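Local coordinates for acetylxylan esterase / glucomannan deacetylase (Cellvibrio japonicus, PDB 2W9X), which removes acetyl groups from plant cell wall xylan and glucomannan, with a large preference for glucomannan, at residues Gly201-Tyr206 and Glu257-Arg262; Lys236-Val241 and Asn284-Phe289; Leu244-Phe249 and Gly299-Gln304. All blocks are in the same frame, centred on the assembly; numbering follows the deposited sequence.

Followed from its N terminus, the chain meets all three contacts within its SGNH (GDSL-like) hydrolase part. In interaction 1, residues 201-206, in the loop after strand 191-196, are closed against loop 257-262 once strand 239-243 and helix 246-249 have been passed. Interaction 2 pairs the start of strand 239-243 with that of strand 288-294 in the parallel sheet. Interaction 3 sets the short helix 246-249, just after the first of these strands, against helix 300-314, which follows the second. The three closures cross instead of nesting, since their segments alternate. Interactions 1 and 3 touch, through Arg204 N with Asp248 and Arg262 with Glu300, whereas interaction 2 lies about 22 Å from interaction 3, centre to centre.

Interaction 1 of 3, residues Gly201-Tyr206 and Glu257-Arg262; sequences GIVRNY and ERWKTR
Arg204 and Glu257 meet in a side-on bidentate salt bridge that joins two loops of the SGNH hydrolase fold. Arg204 NE lies 2.7 Å from Glu257 OE2 and Arg204 NH2 the same 2.7 Å from Glu257 OE1, both bonds nearly straight at 167°. Each carboxylate oxygen is met on its syn side, and the two flat groups are 21° apart, so the pairing fixes the rotation of both. The Arg204 chain is extended, with CG anti to its backbone N (chi1 -177°), and its aliphatic part runs past the benzo end of Trp259: CB is 3.6 Å from Trp259 CH2, while the guanidinium stands almost perpendicular to the indole. Val203 adds CG2, 4.0 Å from Trp259 CZ2, and its carbonyl oxygen approaches the edge of that ring. Arg258 lays its CG over one indole face. A water links the loops as well, donating to Val203 O at 2.8 Å and accepting from Arg258 NH1.

Further out, Asp268 accepts both Trp259 NE1 and Arg258 NH1, tying their loop to helix 262-283. Asp248 holds the other loop beside the helix carrying Asn247, a probable transition-state stabiliser: OD1 accepts from Arg204 N and Val203 N, and OD2 from Ile202 N.

Interaction 2 of 3, residues Lys236-Val241 and Asn284-Phe289; sequences KPQVIV and NARAQF
The guanidinium of Arg286 has the amide of Gln238 over one face and the carbonyl of Lys236 at its edge. Amide and guanidinium planes are only 10° apart, stacked with Gln238 NE2 offset toward the rim; that amide is itself held by Gln144 and by Lys142 O. At the edge, Arg286 NE and NH2 both donate to Lys236 O, at 2.7 and 2.8 Å, arriving from opposite faces of its carbonyl plane. The Arg286 chain reaches there because CG sits between the backbone N and carbonyl carbon (chi1 84°) and the rest is extended. In a third flat group, Asn284 ND2 donates to Pro237 O at 2.9 Å, with that oxygen lying somewhat out of the Asn284 amide plane.

These polar grips bind the type I turn Asn284-Ala287 to the residues just before strand 239-243, the middle strand of the parallel sheet in this alpha/beta SGNH hydrolase fold. Helix 262-283 lies on the path from one strand to the next, a beta-alpha-beta crossover, and the pairing opens with Gln288 N to Gln238 O and Ile240 N to Gln288 O. On the face bearing Ile240 and Phe289, the two side chains lie side by side, pointing the same way. Ile240 CD1 touches Phe289 CE1 at 3.6 Å and also Ala287 CB, while helix 262-283 packs on the phenyl ring through Val277, Leu280 and His281.

Interaction 3 of 3, residues Leu244-Phe249 and Gly299-Gln304; sequences LGTNDF and GEIAEQ
Phe249, the last residue of the short helix 246-249, carries most of the contact with the first turn of helix 300-314. Both helices follow strands of the central parallel sheet in the SGNH hydrolase fold, and the short one holds Asn247, by similarity a transition-state stabiliser of the oxyanion hole.

At its root, Phe249 CB meets Ile301 CG1 at 3.9 Å and Glu300 OE1 a little nearer. Beyond it the ring divides its neighbours: CD1 lies 3.9 Å from Glu300 CD, and CD2 passes Ile301 CG1. At the far end CZ reaches the methylene Gln304 CG at 3.5 Å, with CE2 close behind. The ring plane is 30° from that of the Glu300 carboxylate and 59° from that of the Gln304 amide. One face of the phenyl is covered by the CB of its own neighbour Asp248, and Tyr269 of helix 262-283 meets the ring edge-to-face.

Ile301 works in the reverse direction, sliding past Phe249 to bring CD1 within 3.8 Å of Thr246 OG1 and CG1 within 3.7 Å of Gly245 O. Gly245 O also accepts the N-H of Phe249.

The charged end of Glu300 is held from helix 262-283: OE1 forms a salt bridge with Arg262 NH2, and OE2 hydrogen-bonds with His266 NE2. Gln304, bent at chi2 (-41°), curls back; its OE1 is hydrogen-bonded to Lys307 NZ, and its NE2 donates to a lone pair of Glu300 O at 3.3 Å, an oxygen that also takes Gln304 N.

Interaction 1 of 3, residues Gly201-Tyr206 and Glu257-Arg262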
loop_
_atom_site.group_PDB
_atom_site.type_symbol
_atom_site.label_atom_id
_atom_site.label_comp_id
_atom_site.label_asym_id
_atom_site.label_seq_id
_atom_site.Cartn_x
_atom_site.Cartn_y
_atom_site.Cartn_z
ATOM N N GLY B 201 15.487 5.224 -15.853
ATOM C CA GLY B 201 14.910 4.127 -15.071
ATOM C C GLY B 201 15.651 3.907 -13.759
ATOM O O GLY B 201 16.552 4.667 -13.417
ATOM N N ILE B 202 15.247 2.877 -13.017
ATOM C CA ILE B 202 15.994 2.402 -11.820
ATOM C C ILE B 202 17.432 1.976 -12.139
ATOM O O ILE B 202 18.382 2.418 -11.470
ATOM C CB ILE B 202 15.234 1.231 -11.110
ATOM C CG1 ILE B 202 13.901 1.726 -10.536
ATOM C CG2 ILE B 202 16.102 0.521 -10.040
ATOM C CD1 ILE B 202 14.007 2.795 -9.466
ATOM N N VAL B 203 17.596 1.104 -13.141
ATOM C CA VAL B 203 18.931 0.643 -13.562
ATOM C C VAL B 203 19.120 0.794 -15.063
ATOM O O VAL B 203 20.252 0.948 -15.544
ATOM C CB VAL B 203 19.234 -0.862 -13.181
ATOM C CG1 VAL B 203 19.402 -1.039 -11.662
ATOM C CG2 VAL B 203 18.180 -1.827 -13.749
ATOM N N ARG B 204 18.006 0.728 -15.790
ATOM C CA ARG B 204 18.039 0.698 -17.262
ATOM C C ARG B 204 17.185 1.838 -17.807
ATOM O O ARG B 204 16.063 2.035 -17.372
ATOM C CB ARG B 204 17.556 -0.662 -17.787
ATOM C CG ARG B 204 17.618 -0.802 -19.306
ATOM C CD ARG B 204 17.187 -2.186 -19.717
ATOM N NE ARG B 204 17.376 -2.321 -21.151
ATOM C CZ ARG B 204 16.391 -2.334 -22.042
ATOM N NH1 ARG B 204 15.127 -2.279 -21.642
ATOM N NH2 ARG B 204 16.683 -2.426 -23.345
ATOM N N ASN B 205 17.721 2.609 -18.751
ATOM C CA ASN B 205 16.979 3.755 -19.303
ATOM C C ASN B 205 16.329 3.386 -20.638
ATOM O O ASN B 205 16.556 2.282 -21.133
ATOM C CB ASN B 205 17.934 4.946 -19.449
ATOM C CG ASN B 205 18.725 5.213 -18.175
ATOM O OD1 ASN B 205 18.153 5.297 -17.084
ATOM N ND2 ASN B 205 20.038 5.363 -18.308
ATOM N N TYR B 206 15.560 4.303 -21.238
ATOM C CA TYR B 206 14.869 3.998 -22.496
ATOM C C TYR B 206 15.758 3.326 -23.553
ATOM O O TYR B 206 16.771 3.889 -23.979
ATOM C CB TYR B 206 14.198 5.221 -23.127
ATOM C CG TYR B 206 13.447 4.813 -24.371
ATOM C CD1 TYR B 206 12.292 4.041 -24.273
ATOM C CD2 TYR B 206 13.904 5.157 -25.645
ATOM C CE1 TYR B 206 11.598 3.644 -25.404
ATOM C CE2 TYR B 206 13.204 4.759 -26.790
ATOM C CZ TYR B 206 12.062 3.987 -26.650
ATOM O OH TYR B 206 11.342 3.567 -27.757
ATOM N N GLU B 257 24.058 -4.669 -24.110
ATOM C CA GLU B 257 23.689 -4.241 -22.756
ATOM C C GLU B 257 24.225 -5.205 -21.696
ATOM O O GLU B 257 24.489 -6.371 -21.993
ATOM C CB GLU B 257 22.177 -4.119 -22.645
ATOM C CG GLU B 257 21.574 -3.076 -23.590
ATOM C CD GLU B 257 20.133 -2.725 -23.246
ATOM O OE1 GLU B 257 19.239 -2.955 -24.086
ATOM O OE2 GLU B 257 19.890 -2.198 -22.141
ATOM N N ARG B 258 24.375 -4.723 -20.462
ATOM C CA ARG B 258 25.092 -5.502 -19.443
ATOM C C ARG B 258 24.267 -6.663 -18.882
ATOM O O ARG B 258 24.830 -7.661 -18.442
ATOM C CB ARG B 258 25.650 -4.607 -18.331
ATOM C CG ARG B 258 24.606 -3.842 -17.529
ATOM C CD ARG B 258 25.304 -2.945 -16.534
ATOM N NE ARG B 258 24.366 -2.324 -15.602
ATOM C CZ ARG B 258 24.112 -2.771 -14.370
ATOM N NH1 ARG B 258 23.251 -2.112 -13.593
ATOM N NH2 ARG B 258 24.736 -3.862 -13.902
ATOM N N TRP B 259 22.940 -6.541 -18.930
ATOM C CA TRP B 259 22.051 -7.654 -18.589
ATOM C C TRP B 259 21.910 -8.550 -19.806
ATOM O O TRP B 259 21.552 -8.074 -20.888
ATOM C CB TRP B 259 20.681 -7.130 -18.168
ATOM C CG TRP B 259 20.774 -5.941 -17.263
ATOM C CD1 TRP B 259 20.843 -5.952 -15.895
ATOM C CD2 TRP B 259 20.825 -4.564 -17.656
ATOM N NE1 TRP B 259 20.921 -4.671 -15.414
ATOM C CE2 TRP B 259 20.925 -3.798 -16.472
ATOM C CE3 TRP B 259 20.819 -3.901 -18.901
ATOM C CZ2 TRP B 259 21.006 -2.403 -16.487
ATOM C CZ3 TRP B 259 20.889 -2.512 -18.915
ATOM C CH2 TRP B 259 20.974 -1.778 -17.711
ATOM N N LYS B 260 22.200 -9.839 -19.630
ATOM C CA LYS B 260 22.187 -10.799 -20.736
ATOM C C LYS B 260 20.923 -11.656 -20.810
ATOM O O LYS B 260 20.711 -12.382 -21.789
ATOM C CB LYS B 260 23.437 -11.695 -20.681
ATOM C CG LYS B 260 24.746 -10.932 -20.780
ATOM C CD LYS B 260 24.773 -10.046 -22.024
ATOM C CE LYS B 260 26.055 -9.240 -22.119
ATOM N NZ LYS B 260 25.959 -8.293 -23.263
ATOM N N THR B 261 20.103 -11.582 -19.762
ATOM C CA THR B 261 18.801 -12.231 -19.720
ATOM C C THR B 261 17.826 -11.257 -19.086
ATOM O O THR B 261 18.230 -10.370 -18.321
ATOM C CB THR B 261 18.812 -13.501 -18.841
ATOM O OG1 THR B 261 19.172 -13.140 -17.504
ATOM C CG2 THR B 261 19.792 -14.583 -19.373
ATOM N N ARG B 262 16.544 -11.422 -19.404
ATOM C CA ARG B 262 15.465 -10.688 -18.754
ATOM C C ARG B 262 15.442 -10.903 -17.228
ATOM O O ARG B 262 15.145 -9.978 -16.469
ATOM C CB ARG B 262 14.114 -11.083 -19.357
ATOM C CG ARG B 262 13.048 -10.006 -19.221
ATOM C CD ARG B 262 13.314 -8.891 -20.247
ATOM N NE ARG B 262 12.352 -7.789 -20.132
ATOM C CZ ARG B 262 12.443 -6.641 -20.797
ATOM N NH1 ARG B 262 13.462 -6.424 -21.633
ATOM N NH2 ARG B 262 11.509 -5.707 -20.634
HETATM O O HOH W 1 22.621 0.879 -14.100
#

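Interaction 2 of 3, residues Lys236-Val241 and Asn284-Phe289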
loop_
_atom_site.group_PDB
_atom_site.type_symbol
_atom_site.label_atom_id
_atom_site.label_comp_id
_atom_site.label_asym_id
_atom_site.label_seq_id
_atom_site.Cartn_x
_atom_site.Cartn_y
_atom_site.Cartn_z
ATOM N N LYS B 236 12.246 17.543 4.272
ATOM C CA LYS B 236 12.022 16.205 4.806
ATOM C C LYS B 236 10.596 15.807 4.476
ATOM O O LYS B 236 9.733 15.846 5.357
ATOM C CB LYS B 236 12.241 16.160 6.326
ATOM C CG LYS B 236 13.644 16.489 6.795
ATOM C CD LYS B 236 14.612 15.318 6.653
ATOM C CE LYS B 236 16.017 15.845 6.414
ATOM N NZ LYS B 236 17.052 14.829 6.700
ATOM N N PRO B 237 10.337 15.432 3.207
ATOM C CA PRO B 237 8.980 15.124 2.766
ATOM C C PRO B 237 8.343 13.987 3.555
ATOM O O PRO B 237 8.971 12.943 3.768
ATOM C CB PRO B 237 9.166 14.743 1.282
ATOM C CG PRO B 237 10.572 14.350 1.166
ATOM C CD PRO B 237 11.305 15.260 2.110
ATOM N N GLN B 238 7.100 14.199 3.990
ATOM C CA GLN B 238 6.334 13.149 4.641
ATOM C C GLN B 238 5.928 12.084 3.634
ATOM O O GLN B 238 5.725 10.926 4.004
ATOM C CB GLN B 238 5.079 13.703 5.324
ATOM C CG GLN B 238 5.350 14.646 6.488
ATOM C CD GLN B 238 5.205 16.103 6.104
ATOM O OE1 GLN B 238 5.342 16.475 4.935
ATOM N NE2 GLN B 238 4.906 16.937 7.087
ATOM N N VAL B 239 5.789 12.491 2.370
ATOM C CA VAL B 239 5.389 11.590 1.278
ATOM C C VAL B 239 6.376 11.656 0.122
ATOM O O VAL B 239 6.775 12.748 -0.322
ATOM C CB VAL B 239 3.947 11.866 0.753
ATOM C CG1 VAL B 239 3.545 10.831 -0.315
ATOM C CG2 VAL B 239 2.958 11.854 1.893
ATOM N N ILE B 240 6.789 10.472 -0.337
ATOM C CA ILE B 240 7.654 10.346 -1.510
ATOM C C ILE B 240 7.026 9.397 -2.544
ATOM O O ILE B 240 6.779 8.220 -2.248
ATOM C CB ILE B 240 9.083 9.872 -1.137
ATOM C CG1 ILE B 240 9.708 10.816 -0.097
ATOM C CG2 ILE B 240 9.935 9.765 -2.397
ATOM C CD1 ILE B 240 11.118 10.392 0.438
ATOM N N VAL B 241 6.767 9.923 -3.738
ATOM C CA VAL B 241 6.117 9.169 -4.802
ATOM C C VAL B 241 7.156 8.895 -5.880
ATOM O O VAL B 241 7.702 9.826 -6.490
ATOM C CB VAL B 241 4.897 9.932 -5.392
ATOM C CG1 VAL B 241 4.200 9.108 -6.508
ATOM C CG2 VAL B 241 3.912 10.280 -4.282
ATOM N N ASN B 284 15.563 10.089 6.097
ATOM C CA ASN B 284 14.286 10.710 6.371
ATOM C C ASN B 284 13.348 9.643 6.932
ATOM O O ASN B 284 12.562 9.044 6.201
ATOM C CB ASN B 284 13.743 11.333 5.071
ATOM C CG ASN B 284 12.417 12.056 5.249
ATOM O OD1 ASN B 284 11.901 12.192 6.353
ATOM N ND2 ASN B 284 11.854 12.525 4.133
ATOM N N ALA B 285 13.449 9.411 8.237
ATOM C CA ALA B 285 12.686 8.355 8.923
ATOM C C ALA B 285 11.163 8.492 8.816
ATOM O O ALA B 285 10.452 7.489 8.831
ATOM C CB ALA B 285 13.113 8.260 10.388
ATOM N N ARG B 286 10.681 9.726 8.692
ATOM C CA ARG B 286 9.241 10.019 8.596
ATOM C C ARG B 286 8.560 9.690 7.241
ATOM O O ARG B 286 7.350 9.422 7.199
ATOM C CB ARG B 286 8.952 11.475 9.052
ATOM C CG ARG B 286 9.135 12.631 8.021
ATOM C CD ARG B 286 9.130 13.991 8.771
ATOM N NE ARG B 286 9.054 15.173 7.899
ATOM C CZ ARG B 286 8.601 16.374 8.278
ATOM N NH1 ARG B 286 8.150 16.573 9.513
ATOM N NH2 ARG B 286 8.580 17.385 7.412
ATOM N N ALA B 287 9.342 9.691 6.159
ATOM C CA ALA B 287 8.828 9.522 4.795
ATOM C C ALA B 287 8.037 8.237 4.601
ATOM O O ALA B 287 8.463 7.156 4.998
ATOM C CB ALA B 287 9.963 9.585 3.794
ATOM N N GLN B 288 6.864 8.382 3.992
ATOM C CA GLN B 288 6.064 7.247 3.571
ATOM C C GLN B 288 6.059 7.206 2.039
ATOM O O GLN B 288 5.927 8.245 1.378
ATOM C CB GLN B 288 4.660 7.325 4.191
ATOM C CG GLN B 288 4.724 7.424 5.718
ATOM C CD GLN B 288 3.387 7.231 6.409
ATOM O OE1 GLN B 288 2.687 6.236 6.181
ATOM N NE2 GLN B 288 3.033 8.176 7.279
ATOM N N PHE B 289 6.244 6.006 1.489
ATOM C CA PHE B 289 6.590 5.830 0.083
ATOM C C PHE B 289 5.420 5.264 -0.722
ATOM O O PHE B 289 4.697 4.381 -0.258
ATOM C CB PHE B 289 7.811 4.902 -0.062
ATOM C CG PHE B 289 9.081 5.450 0.558
ATOM C CD1 PHE B 289 9.924 6.273 -0.167
ATOM C CD2 PHE B 289 9.426 5.135 1.878
ATOM C CE1 PHE B 289 11.101 6.777 0.417
ATOM C CE2 PHE B 289 10.594 5.618 2.456
ATOM C CZ PHE B 289 11.427 6.447 1.727
#

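Interaction 3 of 3, residues Leu244-Phe249 and Gly299-Gln304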
loop_
_atom_site.group_PDB
_atom_site.type_symbol
_atom_site.label_atom_id
_atom_site.label_comp_id
_atom_site.label_asym_id
_atom_site.label_seq_id
_atom_site.Cartn_x
_atom_site.Cartn_y
_atom_site.Cartn_z
ATOM N N LEU B 244 9.094 4.804 -11.478
ATOM C CA LEU B 244 10.241 4.416 -12.304
ATOM C C LEU B 244 10.137 2.932 -12.659
ATOM O O LEU B 244 9.719 2.115 -11.826
ATOM C CB LEU B 244 11.571 4.698 -11.548
ATOM C CG LEU B 244 12.039 6.156 -11.351
ATOM C CD1 LEU B 244 13.248 6.274 -10.364
ATOM C CD2 LEU B 244 12.400 6.784 -12.709
ATOM N N GLY B 245 10.539 2.573 -13.873
ATOM C CA GLY B 245 10.438 1.191 -14.333
ATOM C C GLY B 245 9.910 1.053 -15.758
ATOM O O GLY B 245 10.155 0.037 -16.411
ATOM N N THR B 246 9.162 2.052 -16.237
ATOM C CA THR B 246 8.721 2.049 -17.641
ATOM C C THR B 246 9.949 1.996 -18.564
ATOM O O THR B 246 10.001 1.204 -19.501
ATOM C CB THR B 246 7.793 3.241 -17.977
ATOM O OG1 THR B 246 6.511 3.018 -17.369
ATOM C CG2 THR B 246 7.593 3.371 -19.516
ATOM N N ASN B 247 10.953 2.809 -18.269
ATOM C CA ASN B 247 12.142 2.809 -19.101
ATOM C C ASN B 247 13.017 1.574 -18.905
ATOM O O ASN B 247 13.649 1.116 -19.861
ATOM C CB ASN B 247 12.928 4.093 -18.924
ATOM C CG ASN B 247 12.165 5.286 -19.445
ATOM O OD1 ASN B 247 11.984 6.273 -18.741
ATOM N ND2 ASN B 247 11.677 5.179 -20.675
ATOM N N ASP B 248 13.025 1.008 -17.702
ATOM C CA ASP B 248 13.724 -0.282 -17.514
ATOM C C ASP B 248 13.138 -1.356 -18.412
ATOM O O ASP B 248 13.883 -2.152 -18.978
ATOM C CB ASP B 248 13.691 -0.762 -16.052
ATOM C CG ASP B 248 14.357 0.209 -15.123
ATOM O OD1 ASP B 248 15.536 -0.025 -14.780
ATOM O OD2 ASP B 248 13.704 1.226 -14.766
ATOM N N PHE B 249 11.802 -1.369 -18.548
ATOM C CA PHE B 249 11.125 -2.554 -19.111
ATOM C C PHE B 249 10.362 -2.376 -20.428
ATOM O O PHE B 249 9.902 -3.358 -20.992
ATOM C CB PHE B 249 10.209 -3.232 -18.069
ATOM C CG PHE B 249 10.923 -3.641 -16.809
ATOM C CD1 PHE B 249 11.917 -4.616 -16.836
ATOM C CD2 PHE B 249 10.603 -3.049 -15.601
ATOM C CE1 PHE B 249 12.578 -4.996 -15.668
ATOM C CE2 PHE B 249 11.264 -3.415 -14.432
ATOM C CZ PHE B 249 12.241 -4.398 -14.468
ATOM N N GLY B 299 2.101 -6.091 -17.964
ATOM C CA GLY B 299 2.134 -6.207 -16.509
ATOM C C GLY B 299 3.527 -6.458 -15.948
ATOM O O GLY B 299 3.677 -6.660 -14.734
ATOM N N GLU B 300 4.550 -6.461 -16.812
ATOM C CA GLU B 300 5.933 -6.728 -16.361
ATOM C C GLU B 300 6.408 -5.689 -15.352
ATOM O O GLU B 300 7.067 -6.029 -14.358
ATOM C CB GLU B 300 6.919 -6.816 -17.539
ATOM C CG GLU B 300 8.397 -7.006 -17.109
ATOM C CD GLU B 300 9.343 -7.192 -18.269
ATOM O OE1 GLU B 300 9.134 -6.579 -19.331
ATOM O OE2 GLU B 300 10.313 -7.962 -18.112
ATOM N N ILE B 301 6.075 -4.425 -15.598
ATOM C CA ILE B 301 6.511 -3.350 -14.715
ATOM C C ILE B 301 5.849 -3.460 -13.336
ATOM O O ILE B 301 6.535 -3.463 -12.298
ATOM C CB ILE B 301 6.228 -1.951 -15.298
ATOM C CG1 ILE B 301 6.892 -1.769 -16.679
ATOM C CG2 ILE B 301 6.701 -0.884 -14.314
ATOM C CD1 ILE B 301 6.124 -0.719 -17.573
ATOM N N ALA B 302 4.526 -3.547 -13.327
ATOM C CA ALA B 302 3.783 -3.693 -12.069
ATOM C C ALA B 302 4.296 -4.892 -11.254
ATOM O O ALA B 302 4.433 -4.811 -10.028
ATOM C CB ALA B 302 2.277 -3.822 -12.345
ATOM N N GLU B 303 4.569 -6.011 -11.925
ATOM C CA GLU B 303 5.035 -7.200 -11.221
ATOM C C GLU B 303 6.364 -7.002 -10.490
ATOM O O GLU B 303 6.510 -7.463 -9.349
ATOM C CB GLU B 303 5.115 -8.439 -12.129
ATOM C CG GLU B 303 5.665 -9.653 -11.308
ATOM C CD GLU B 303 5.249 -11.006 -11.841
ATOM O OE1 GLU B 303 4.027 -11.259 -11.988
ATOM O OE2 GLU B 303 6.151 -11.828 -12.090
ATOM N N GLN B 304 7.325 -6.322 -11.125
ATOM C CA GLN B 304 8.626 -6.131 -10.477
ATOM C C GLN B 304 8.497 -5.212 -9.286
ATOM O O GLN B 304 9.149 -5.426 -8.269
ATOM C CB GLN B 304 9.700 -5.589 -11.427
ATOM C CG GLN B 304 9.870 -6.370 -12.742
ATOM C CD GLN B 304 9.799 -7.878 -12.568
ATOM O OE1 GLN B 304 10.531 -8.457 -11.765
ATOM N NE2 GLN B 304 8.905 -8.519 -13.317
#